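Local coordinates for 3-hydroxyisobutyrate dehydrogenase family protein (PDB 3PDU), which reduces succinic semialdehyde to gamma-hydroxybutyrate with an NADP(H) cofactor, as a member of the beta-hydroxyacid dehydrogenase family, at residues A[69-74]-A[95-100]; A[134-139]-A[169-174]; A[187-192]-A[201-206]. One frame throughout, in Å; residues are numbered along the deposited sequence.

Interaction 1 of 3, residues A[69-74]-A[95-100]; sequences AAAREV and STVDDE. With NAP (NADP nicotinamide-adenine-dinucleotide phosphate), chain I.
Ala71 and Val97 make the direct apolar contact here. The methyl CB of Ala71 meets CG1 of Val97 at 3.9 Å. Val97 places CG1 anti to its carbonyl carbon (chi1 -63°), which brings that branch to the helix. Arg72 runs extended from CG to NE and reaches toward the other segment with its guanidinium end. Its NH2 approaches the backbone O of Glu100 obliquely at 3.8 Å. A water also bridges the two segments: it accepts from Arg72 NH2 at 2.6 Å and donates to Asp98 OD2 at 3.1 Å. Arg72 NE is hydrogen-bonded to Thr101 OG1, and Asp98, the N-cap of helix 99-111, also bonds Thr101 OG1 through OD1.

Both segments also touch NADP. Glu73 OE1 accepts from N6A of the adenine at 3.1 Å. The CB of Ala70 lies 3.3 Å from NAP N7A, and Val74 CG2 lies 3.4 Å from NAP C2A. Thr96 N donates to the ribose hydroxyl O3D of NAP at 3.0 Å. The contact thus lies beside the cofactor pocket of the Rossmann-type domain, whose residues sit on the same two segments. Its chemistry implies two grips on NADP, one at the adenine and one at the nicotinamide ribose.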
loop_
_atom_site.group_PDB
_atom_site.type_symbol
_atom_site.label_atom_id
_atom_site.label_comp_id
_atom_site.label_asym_id
_atom_site.label_seq_id
_atom_site.Cartn_x
_atom_site.Cartn_y
_atom_site.Cartn_z
ATOM N N ALA A 69 -5.751 -3.790 -25.891
ATOM C CA ALA A 69 -5.539 -4.940 -26.763
ATOM C C ALA A 69 -6.660 -5.057 -27.796
ATOM O O ALA A 69 -6.404 -5.286 -28.985
ATOM C CB ALA A 69 -5.413 -6.225 -25.950
ATOM N N ALA A 70 -7.905 -4.912 -27.344
ATOM C CA ALA A 70 -9.047 -4.970 -28.262
ATOM C C ALA A 70 -8.996 -3.840 -29.289
ATOM O O ALA A 70 -9.228 -4.062 -30.489
ATOM C CB ALA A 70 -10.368 -4.925 -27.496
ATOM N N ALA A 71 -8.712 -2.628 -28.817
ATOM C CA ALA A 71 -8.661 -1.462 -29.695
ATOM C C ALA A 71 -7.603 -1.641 -30.773
ATOM O O ALA A 71 -7.812 -1.296 -31.929
ATOM C CB ALA A 71 -8.374 -0.190 -28.892
ATOM N N ARG A 72 -6.448 -2.150 -30.384
ATOM C CA ARG A 72 -5.385 -2.375 -31.349
ATOM C C ARG A 72 -5.703 -3.502 -32.325
ATOM O O ARG A 72 -5.403 -3.400 -33.505
ATOM C CB ARG A 72 -4.063 -2.668 -30.645
ATOM C CG ARG A 72 -3.424 -1.435 -30.026
ATOM C CD ARG A 72 -2.199 -1.826 -29.205
ATOM N NE ARG A 72 -1.532 -0.663 -28.622
ATOM C CZ ARG A 72 -0.574 0.021 -29.241
ATOM N NH1 ARG A 72 -0.192 -0.336 -30.460
ATOM N NH2 ARG A 72 -0.003 1.064 -28.650
ATOM N N GLU A 73 -6.303 -4.581 -31.841
ATOM C CA GLU A 73 -6.632 -5.683 -32.736
ATOM C C GLU A 73 -7.677 -5.245 -33.771
ATOM O O GLU A 73 -7.574 -5.588 -34.943
ATOM C CB GLU A 73 -7.112 -6.907 -31.952
ATOM C CG GLU A 73 -7.497 -8.084 -32.838
ATOM C CD GLU A 73 -7.735 -9.367 -32.051
ATOM O OE1 GLU A 73 -7.618 -9.338 -30.803
ATOM O OE2 GLU A 73 -8.035 -10.405 -32.688
ATOM N N VAL A 74 -8.674 -4.475 -33.345
ATOM C CA VAL A 74 -9.702 -4.011 -34.279
ATOM C C VAL A 74 -9.128 -3.009 -35.304
ATOM O O VAL A 74 -9.545 -2.972 -36.456
ATOM C CB VAL A 74 -10.939 -3.448 -33.519
ATOM C CG1 VAL A 74 -11.828 -2.617 -34.437
ATOM C CG2 VAL A 74 -11.745 -4.609 -32.919
ATOM N N SER A 95 -13.367 3.890 -26.732
ATOM C CA SER A 95 -12.847 2.913 -25.772
ATOM C C SER A 95 -11.937 3.588 -24.744
ATOM O O SER A 95 -11.217 4.533 -25.079
ATOM C CB SER A 95 -12.004 1.858 -26.511
ATOM O OG SER A 95 -12.678 1.308 -27.625
ATOM N N THR A 96 -11.926 3.090 -23.507
ATOM C CA THR A 96 -10.958 3.592 -22.530
ATOM C C THR A 96 -9.638 2.849 -22.701
ATOM O O THR A 96 -9.556 1.662 -22.404
ATOM C CB THR A 96 -11.463 3.468 -21.076
ATOM O OG1 THR A 96 -12.633 4.280 -20.914
ATOM C CG2 THR A 96 -10.382 3.943 -20.067
ATOM N N VAL A 97 -8.624 3.556 -23.196
ATOM C CA VAL A 97 -7.310 2.986 -23.464
ATOM C C VAL A 97 -6.247 3.980 -22.990
ATOM O O VAL A 97 -6.569 5.098 -22.570
ATOM C CB VAL A 97 -7.101 2.699 -24.990
ATOM C CG1 VAL A 97 -8.108 1.641 -25.515
ATOM C CG2 VAL A 97 -7.200 3.990 -25.808
ATOM N N ASP A 98 -4.983 3.588 -23.059
ATOM C CA ASP A 98 -3.894 4.511 -22.733
ATOM C C ASP A 98 -3.626 5.471 -23.892
ATOM O O ASP A 98 -4.022 5.207 -25.033
ATOM C CB ASP A 98 -2.621 3.727 -22.441
ATOM C CG ASP A 98 -2.181 2.892 -23.619
ATOM O OD1 ASP A 98 -2.823 1.850 -23.901
ATOM O OD2 ASP A 98 -1.191 3.276 -24.269
ATOM N N ASP A 99 -2.925 6.567 -23.597
ATOM C CA ASP A 99 -2.610 7.587 -24.584
ATOM C C ASP A 99 -1.640 7.100 -25.659
ATOM O O ASP A 99 -1.653 7.608 -26.772
ATOM C CB ASP A 99 -2.086 8.881 -23.928
ATOM C CG ASP A 99 -0.922 8.645 -22.970
ATOM O OD1 ASP A 99 -0.833 7.561 -22.363
ATOM O OD2 ASP A 99 -0.105 9.570 -22.791
ATOM N N GLU A 100 -0.803 6.114 -25.347
ATOM C CA GLU A 100 0.099 5.592 -26.378
ATOM C C GLU A 100 -0.673 4.804 -27.440
ATOM O O GLU A 100 -0.373 4.885 -28.633
ATOM C CB GLU A 100 1.243 4.776 -25.757
ATOM C CG GLU A 100 2.101 5.627 -24.813
ATOM C CD GLU A 100 3.477 5.035 -24.520
ATOM O OE1 GLU A 100 3.565 3.832 -24.200
ATOM O OE2 GLU A 100 4.470 5.792 -24.586
HETATM P PA NAP I . -17.882 -4.970 -22.325
HETATM O O1A NAP I . -16.976 -5.929 -21.671
HETATM O O2A NAP I . -19.308 -5.223 -22.062
HETATM O O5B NAP I . -17.615 -4.894 -23.896
HETATM C C5B NAP I . -16.342 -4.949 -24.486
HETATM C C4B NAP I . -16.535 -4.915 -26.003
HETATM O O4B NAP I . -15.267 -5.068 -26.629
HETATM C C3B NAP I . -17.411 -6.062 -26.525
HETATM O O3B NAP I . -18.089 -5.596 -27.678
HETATM C C2B NAP I . -16.387 -7.102 -26.950
HETATM O O2B NAP I . -16.772 -7.966 -27.990
HETATM C C1B NAP I . -15.302 -6.187 -27.475
HETATM N N9A NAP I . -13.985 -6.831 -27.519
HETATM C C8A NAP I . -13.197 -7.236 -26.476
HETATM N N7A NAP I . -12.061 -7.765 -27.005
HETATM C C5A NAP I . -12.116 -7.680 -28.349
HETATM C C6A NAP I . -11.234 -8.052 -29.353
HETATM N N6A NAP I . -10.056 -8.610 -29.049
HETATM N N1A NAP I . -11.596 -7.837 -30.662
HETATM C C2A NAP I . -12.808 -7.251 -30.976
HETATM N N3A NAP I . -13.677 -6.883 -29.972
HETATM C C4A NAP I . -13.329 -7.098 -28.683
HETATM O O3 NAP I . -17.394 -3.531 -21.820
HETATM P PN NAP I . -18.103 -2.100 -21.715
HETATM O O1N NAP I . -18.510 -1.906 -20.312
HETATM O O2N NAP I . -19.034 -1.945 -22.861
HETATM O O5D NAP I . -16.783 -1.215 -21.959
HETATM C C5D NAP I . -16.344 -0.807 -23.235
HETATM C C4D NAP I . -15.329 0.305 -23.002
HETATM O O4D NAP I . -15.963 1.396 -22.364
HETATM C C3D NAP I . -14.232 -0.147 -22.043
HETATM O O3D NAP I . -13.033 0.514 -22.416
HETATM C C2D NAP I . -14.672 0.383 -20.694
HETATM O O2D NAP I . -13.584 0.595 -19.805
HETATM C C1D NAP I . -15.305 1.691 -21.152
HETATM N N1N NAP I . -16.295 2.282 -20.252
HETATM C C2N NAP I . -17.203 1.503 -19.589
HETATM C C3N NAP I . -18.156 2.100 -18.757
HETATM C C7N NAP I . -19.193 1.272 -18.033
HETATM O O7N NAP I . -19.851 1.851 -16.949
HETATM N N7N NAP I . -19.466 0.013 -18.387
HETATM C C4N NAP I . -18.171 3.487 -18.623
HETATM C C5N NAP I . -17.255 4.276 -19.320
HETATM C C6N NAP I . -16.326 3.656 -20.147
HETATM P P2B NAP I . -17.437 -9.394 -27.649
HETATM O O1X NAP I . -17.109 -10.259 -28.830
HETATM O O2X NAP I . -16.848 -9.924 -26.359
HETATM O O3X NAP I . -18.918 -9.230 -27.477
HETATM O O HOH W 1 0.316 1.242 -26.122
#

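Interaction 2 of 3, residues A[134-139]-A[169-174]; sequences IILAAG and RMKLVV
Strand 134-139 faces the first part of the long helix 166-194, and the backbones come nearest at Leu136 and Lys171, with CA atoms 7.1 Å apart. The strand belongs to the mixed sheet of the Rossmann-type NADP domain. The helix leads into the all-helical part of the chain, as in other beta-hydroxyacid dehydrogenases. Leu136 is the one strand side chain that bridges the gap. Its CG stands anti to the carbonyl carbon (chi1 -53°), and the branched end reaches the helix.

Leu136 and Met170 cross at about a right angle. CD1 of Leu136 sits 4.0 Å from CG of Met170, and CD2 of Leu136 is 4.2 Å from the same atom. The Met170 chain then bends at chi2 and chi3, and SD and CE turn off from the strand. Leu161 packs on both Leu136 and Met170. Val205 of the second subunit also packs on Leu136, so this buried apolar patch is part of the interface with the second subunit.

Lys171 offers its base to the strand and sends its amine elsewhere. In the conformer described, NZ is hydrogen-bonded to Val121 O and Asn175 OD1. Lys171 is a residue of the NADP pocket, and its side chain touches the cofactor. On the strand side of Lys171, CD1 of Leu136 lies 3.9 Å from its CA and 4.1 Å from its CB.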
loop_
_atom_site.group_PDB
_atom_site.type_symbol
_atom_site.label_atom_id
_atom_site.label_comp_id
_atom_site.label_asym_id
_atom_site.label_seq_id
_atom_site.Cartn_x
_atom_site.Cartn_y
_atom_site.Cartn_z
ATOM N N ILE A 134 -20.641 11.876 -20.425
ATOM C CA ILE A 134 -19.767 13.034 -20.578
ATOM C C ILE A 134 -18.683 12.601 -21.550
ATOM O O ILE A 134 -17.986 11.622 -21.310
ATOM C CB ILE A 134 -19.132 13.446 -19.231
ATOM C CG1 ILE A 134 -20.224 13.791 -18.207
ATOM C CG2 ILE A 134 -18.160 14.623 -19.429
ATOM C CD1 ILE A 134 -19.729 13.838 -16.775
ATOM N N ILE A 135 -18.556 13.308 -22.662
ATOM C CA ILE A 135 -17.653 12.862 -23.713
ATOM C C ILE A 135 -16.361 13.676 -23.682
ATOM O O ILE A 135 -16.398 14.909 -23.751
ATOM C CB ILE A 135 -18.352 12.936 -25.090
ATOM C CG1 ILE A 135 -19.536 11.964 -25.107
ATOM C CG2 ILE A 135 -17.380 12.620 -26.214
ATOM C CD1 ILE A 135 -20.458 12.138 -26.303
ATOM N N LEU A 136 -15.234 12.973 -23.558
ATOM C CA LEU A 136 -13.907 13.590 -23.398
ATOM C C LEU A 136 -13.069 13.464 -24.670
ATOM O O LEU A 136 -12.156 12.643 -24.755
ATOM C CB LEU A 136 -13.168 12.919 -22.245
ATOM C CG LEU A 136 -13.960 12.882 -20.930
ATOM C CD1 LEU A 136 -13.280 11.981 -19.912
ATOM C CD2 LEU A 136 -14.174 14.291 -20.364
ATOM N N ALA A 137 -13.361 14.297 -25.651
ATOM C CA ALA A 137 -12.766 14.127 -26.975
ATOM C C ALA A 137 -11.418 14.841 -27.126
ATOM O O ALA A 137 -11.130 15.813 -26.417
ATOM C CB ALA A 137 -13.741 14.606 -28.030
ATOM N N ALA A 138 -10.596 14.326 -28.040
ATOM C CA ALA A 138 -9.317 14.934 -28.424
ATOM C C ALA A 138 -8.906 14.402 -29.792
ATOM O O ALA A 138 -9.100 13.222 -30.094
ATOM C CB ALA A 138 -8.222 14.630 -27.375
ATOM N N GLY A 139 -8.346 15.276 -30.621
ATOM C CA GLY A 139 -7.951 14.905 -31.966
ATOM C C GLY A 139 -8.567 15.833 -33.002
ATOM O O GLY A 139 -8.707 17.032 -32.773
ATOM N N ARG A 169 -5.860 10.658 -21.242
ATOM C CA ARG A 169 -5.287 11.069 -19.964
ATOM C C ARG A 169 -6.352 11.569 -18.988
ATOM O O ARG A 169 -6.374 11.150 -17.826
ATOM C CB ARG A 169 -4.175 12.101 -20.161
ATOM C CG ARG A 169 -2.892 11.503 -20.756
ATOM C CD ARG A 169 -1.882 12.587 -21.159
ATOM N NE ARG A 169 -0.594 11.982 -21.499
ATOM C CZ ARG A 169 0.548 12.653 -21.579
ATOM N NH1 ARG A 169 0.562 13.964 -21.374
ATOM N NH2 ARG A 169 1.673 12.013 -21.878
ATOM N N MET A 170 -7.246 12.445 -19.453
ATOM C CA MET A 170 -8.354 12.892 -18.616
ATOM C C MET A 170 -9.199 11.716 -18.110
ATOM O O MET A 170 -9.549 11.652 -16.926
ATOM C CB MET A 170 -9.253 13.880 -19.374
ATOM C CG MET A 170 -10.416 14.408 -18.541
ATOM S SD MET A 170 -9.914 15.503 -17.164
ATOM C CE MET A 170 -9.628 17.027 -18.070
ATOM N N LYS A 171 -9.554 10.801 -19.006
ATOM C CA LYS A 171 -10.370 9.643 -18.637
ATOM C C LYS A 171 -9.675 8.798 -17.570
ATOM O O LYS A 171 -10.290 8.383 -16.585
ATOM C CB LYS A 171 -10.678 8.790 -19.872
ATOM C CG LYS A 171 -11.366 7.452 -19.576
ATOM C CD LYS A 171 -12.734 7.652 -18.899
ATOM C CE LYS A 171 -13.377 6.315 -18.524
ATOM N NZ LYS A 171 -14.596 6.504 -17.679
ATOM N N LEU A 172 -8.391 8.534 -17.767
ATOM C CA LEU A 172 -7.660 7.715 -16.794
ATOM C C LEU A 172 -7.541 8.397 -15.412
ATOM O O LEU A 172 -7.601 7.738 -14.360
ATOM C CB LEU A 172 -6.289 7.321 -17.357
ATOM C CG LEU A 172 -6.354 6.315 -18.517
ATOM C CD1 LEU A 172 -4.956 5.998 -19.030
ATOM C CD2 LEU A 172 -7.086 5.025 -18.118
ATOM N N VAL A 173 -7.371 9.715 -15.417
ATOM C CA VAL A 173 -7.281 10.477 -14.170
ATOM C C VAL A 173 -8.617 10.431 -13.439
ATOM O O VAL A 173 -8.675 10.159 -12.245
ATOM C CB VAL A 173 -6.873 11.949 -14.429
ATOM C CG1 VAL A 173 -7.115 12.795 -13.180
ATOM C CG2 VAL A 173 -5.406 12.027 -14.847
ATOM N N VAL A 174 -9.697 10.697 -14.164
ATOM C CA VAL A 174 -11.037 10.617 -13.583
ATOM C C VAL A 174 -11.323 9.233 -13.002
ATOM O O VAL A 174 -11.805 9.121 -11.870
ATOM C CB VAL A 174 -12.115 10.984 -14.620
ATOM C CG1 VAL A 174 -13.521 10.681 -14.077
ATOM C CG2 VAL A 174 -11.979 12.461 -15.014
#

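Interaction 3 of 3, residues A[187-192]-A[201-206]; sequences EGMALG and QLLEVL
Met189 of helix 187-192 packs against Leu202 and Leu203 of helix 201-206. The close part is small and apolar. CD2 of Leu202 reaches the surface of the first helix and lies 4.0 Å from both the O of Gly188 and the CA of Met189. Leu202 holds its CG opposite the backbone N (chi1 169°), and this carries the branch across. CD2 of Leu202 is also 4.2 Å from SD of Met189. The backbone at Gly188 and Gly192 has no side chain on the side turned to Leu202, and Gly192 is close by. Met189 bends at chi2 and chi3. Its CE therefore lands among the branches of Leu203, 4.0 Å from CG and 4.1 Å from each of CD1 and CD2. The two side chains cross at about a right angle.

These three side chains bridge a wide spacing, with the segment axes 11.3 Å apart at closest approach and their directions 136° apart. The looser side is at Leu203, which is partly exposed. Leu224 of helix 214-225 packs on both Met189 and Leu203. The face of 201-206 away from Met189 is covered by the second subunit: Glu204 makes a salt bridge with its Lys157, and Val205 packs on its Leu159.

Two successive helices, 166-194 and 199-208, are thus packed obliquely across a short connection in the helical C-terminal domain, at the subunit interface.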
loop_
_atom_site.group_PDB
_atom_site.type_symbol
_atom_site.label_atom_id
_atom_site.label_comp_id
_atom_site.label_asym_id
_atom_site.label_seq_id
_atom_site.Cartn_x
_atom_site.Cartn_y
_atom_site.Cartn_z
ATOM N N GLU A 187 -14.020 -0.210 2.081
ATOM C CA GLU A 187 -13.304 -0.397 3.333
ATOM C C GLU A 187 -14.106 0.214 4.480
ATOM O O GLU A 187 -14.151 -0.331 5.573
ATOM C CB GLU A 187 -11.878 0.198 3.269
ATOM C CG GLU A 187 -10.903 -0.714 2.547
ATOM C CD GLU A 187 -9.459 -0.231 2.547
ATOM O OE1 GLU A 187 -8.620 -0.899 1.873
ATOM O OE2 GLU A 187 -9.159 0.792 3.217
ATOM N N GLY A 188 -14.743 1.350 4.223
ATOM C CA GLY A 188 -15.535 2.006 5.248
ATOM C C GLY A 188 -16.708 1.141 5.661
ATOM O O GLY A 188 -16.986 0.947 6.851
ATOM N N MET A 189 -17.395 0.588 4.677
ATOM C CA MET A 189 -18.559 -0.237 4.967
ATOM C C MET A 189 -18.143 -1.541 5.649
ATOM O O MET A 189 -18.826 -2.028 6.559
ATOM C CB MET A 189 -19.363 -0.498 3.686
ATOM C CG MET A 189 -20.579 -1.396 3.894
ATOM S SD MET A 189 -21.924 -0.553 4.781
ATOM C CE MET A 189 -22.479 0.604 3.524
ATOM N N ALA A 190 -17.012 -2.099 5.230
ATOM C CA ALA A 190 -16.510 -3.327 5.843
ATOM C C ALA A 190 -16.158 -3.103 7.318
ATOM O O ALA A 190 -16.549 -3.885 8.182
ATOM C CB ALA A 190 -15.298 -3.872 5.063
ATOM N N LEU A 191 -15.430 -2.026 7.600
ATOM C CA LEU A 191 -15.066 -1.690 8.968
ATOM C C LEU A 191 -16.333 -1.412 9.773
ATOM O O LEU A 191 -16.469 -1.869 10.900
ATOM C CB LEU A 191 -14.134 -0.471 8.997
ATOM C CG LEU A 191 -13.695 0.058 10.370
ATOM C CD1 LEU A 191 -12.945 -1.008 11.162
ATOM C CD2 LEU A 191 -12.815 1.311 10.197
ATOM N N GLY A 192 -17.253 -0.662 9.176
ATOM C CA GLY A 192 -18.529 -0.339 9.798
ATOM C C GLY A 192 -19.306 -1.557 10.262
ATOM O O GLY A 192 -19.750 -1.617 11.415
ATOM N N GLN A 201 -27.478 3.500 7.974
ATOM C CA GLN A 201 -27.202 4.740 8.696
ATOM C C GLN A 201 -25.889 5.354 8.247
ATOM O O GLN A 201 -25.798 6.564 8.079
ATOM C CB GLN A 201 -27.160 4.516 10.206
ATOM C CG GLN A 201 -28.329 5.072 10.954
ATOM C CD GLN A 201 -28.216 4.834 12.448
ATOM O OE1 GLN A 201 -27.360 4.073 12.903
ATOM N NE2 GLN A 201 -29.080 5.482 13.218
ATOM N N LEU A 202 -24.860 4.529 8.070
ATOM C CA LEU A 202 -23.592 5.032 7.554
ATOM C C LEU A 202 -23.819 5.783 6.236
ATOM O O LEU A 202 -23.317 6.897 6.049
ATOM C CB LEU A 202 -22.582 3.887 7.357
ATOM C CG LEU A 202 -21.309 4.221 6.577
ATOM C CD1 LEU A 202 -20.546 5.391 7.184
ATOM C CD2 LEU A 202 -20.413 2.987 6.488
ATOM N N LEU A 203 -24.574 5.176 5.320
ATOM C CA LEU A 203 -24.857 5.818 4.028
ATOM C C LEU A 203 -25.626 7.128 4.206
ATOM O O LEU A 203 -25.417 8.109 3.479
ATOM C CB LEU A 203 -25.624 4.865 3.101
ATOM C CG LEU A 203 -24.778 3.687 2.594
ATOM C CD1 LEU A 203 -25.600 2.706 1.776
ATOM C CD2 LEU A 203 -23.569 4.176 1.796
ATOM N N GLU A 204 -26.530 7.140 5.175
ATOM C CA GLU A 204 -27.334 8.325 5.438
ATOM C C GLU A 204 -26.447 9.449 5.981
ATOM O O GLU A 204 -26.619 10.616 5.626
ATOM C CB GLU A 204 -28.449 7.976 6.427
ATOM C CG GLU A 204 -29.088 9.162 7.111
ATOM C CD GLU A 204 -30.088 8.728 8.179
ATOM O OE1 GLU A 204 -30.468 7.537 8.189
ATOM O OE2 GLU A 204 -30.490 9.574 9.004
ATOM N N VAL A 205 -25.494 9.099 6.837
ATOM C CA VAL A 205 -24.552 10.093 7.349
ATOM C C VAL A 205 -23.669 10.647 6.225
ATOM O O VAL A 205 -23.454 11.861 6.132
ATOM C CB VAL A 205 -23.698 9.531 8.501
ATOM C CG1 VAL A 205 -22.560 10.485 8.855
ATOM C CG2 VAL A 205 -24.589 9.270 9.718
ATOM N N LEU A 206 -23.175 9.770 5.356
ATOM C CA LEU A 206 -22.386 10.220 4.209
ATOM C C LEU A 206 -23.196 11.126 3.283
ATOM O O LEU A 206 -22.679 12.120 2.765
ATOM C CB LEU A 206 -21.849 9.026 3.417
ATOM C CG LEU A 206 -20.784 8.196 4.131
ATOM C CD1 LEU A 206 -20.504 6.899 3.366
ATOM C CD2 LEU A 206 -19.527 9.028 4.299
#

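Overall arrangement
Read from the N terminus, the three contacts come in series, and none nests in or crosses another. Interaction 1 closes a loop of 20 residues within the Rossmann-type domain and joins two segments that both line the NADP pocket. Interaction 2 closes a loop of 29 residues and ties strand 133-139, next to the edge strand of the sheet, to the start of helix 166-194. The two touch through a salt bridge between Asp99 and Arg169, and through Thr96 against Lys171. Interaction 3 spans 8 intervening residues, from the far end of helix 166-194 to helix 199-208, about 31 Å from interaction 2 between centres. Interactions 2 and 3 both touch the second subunit.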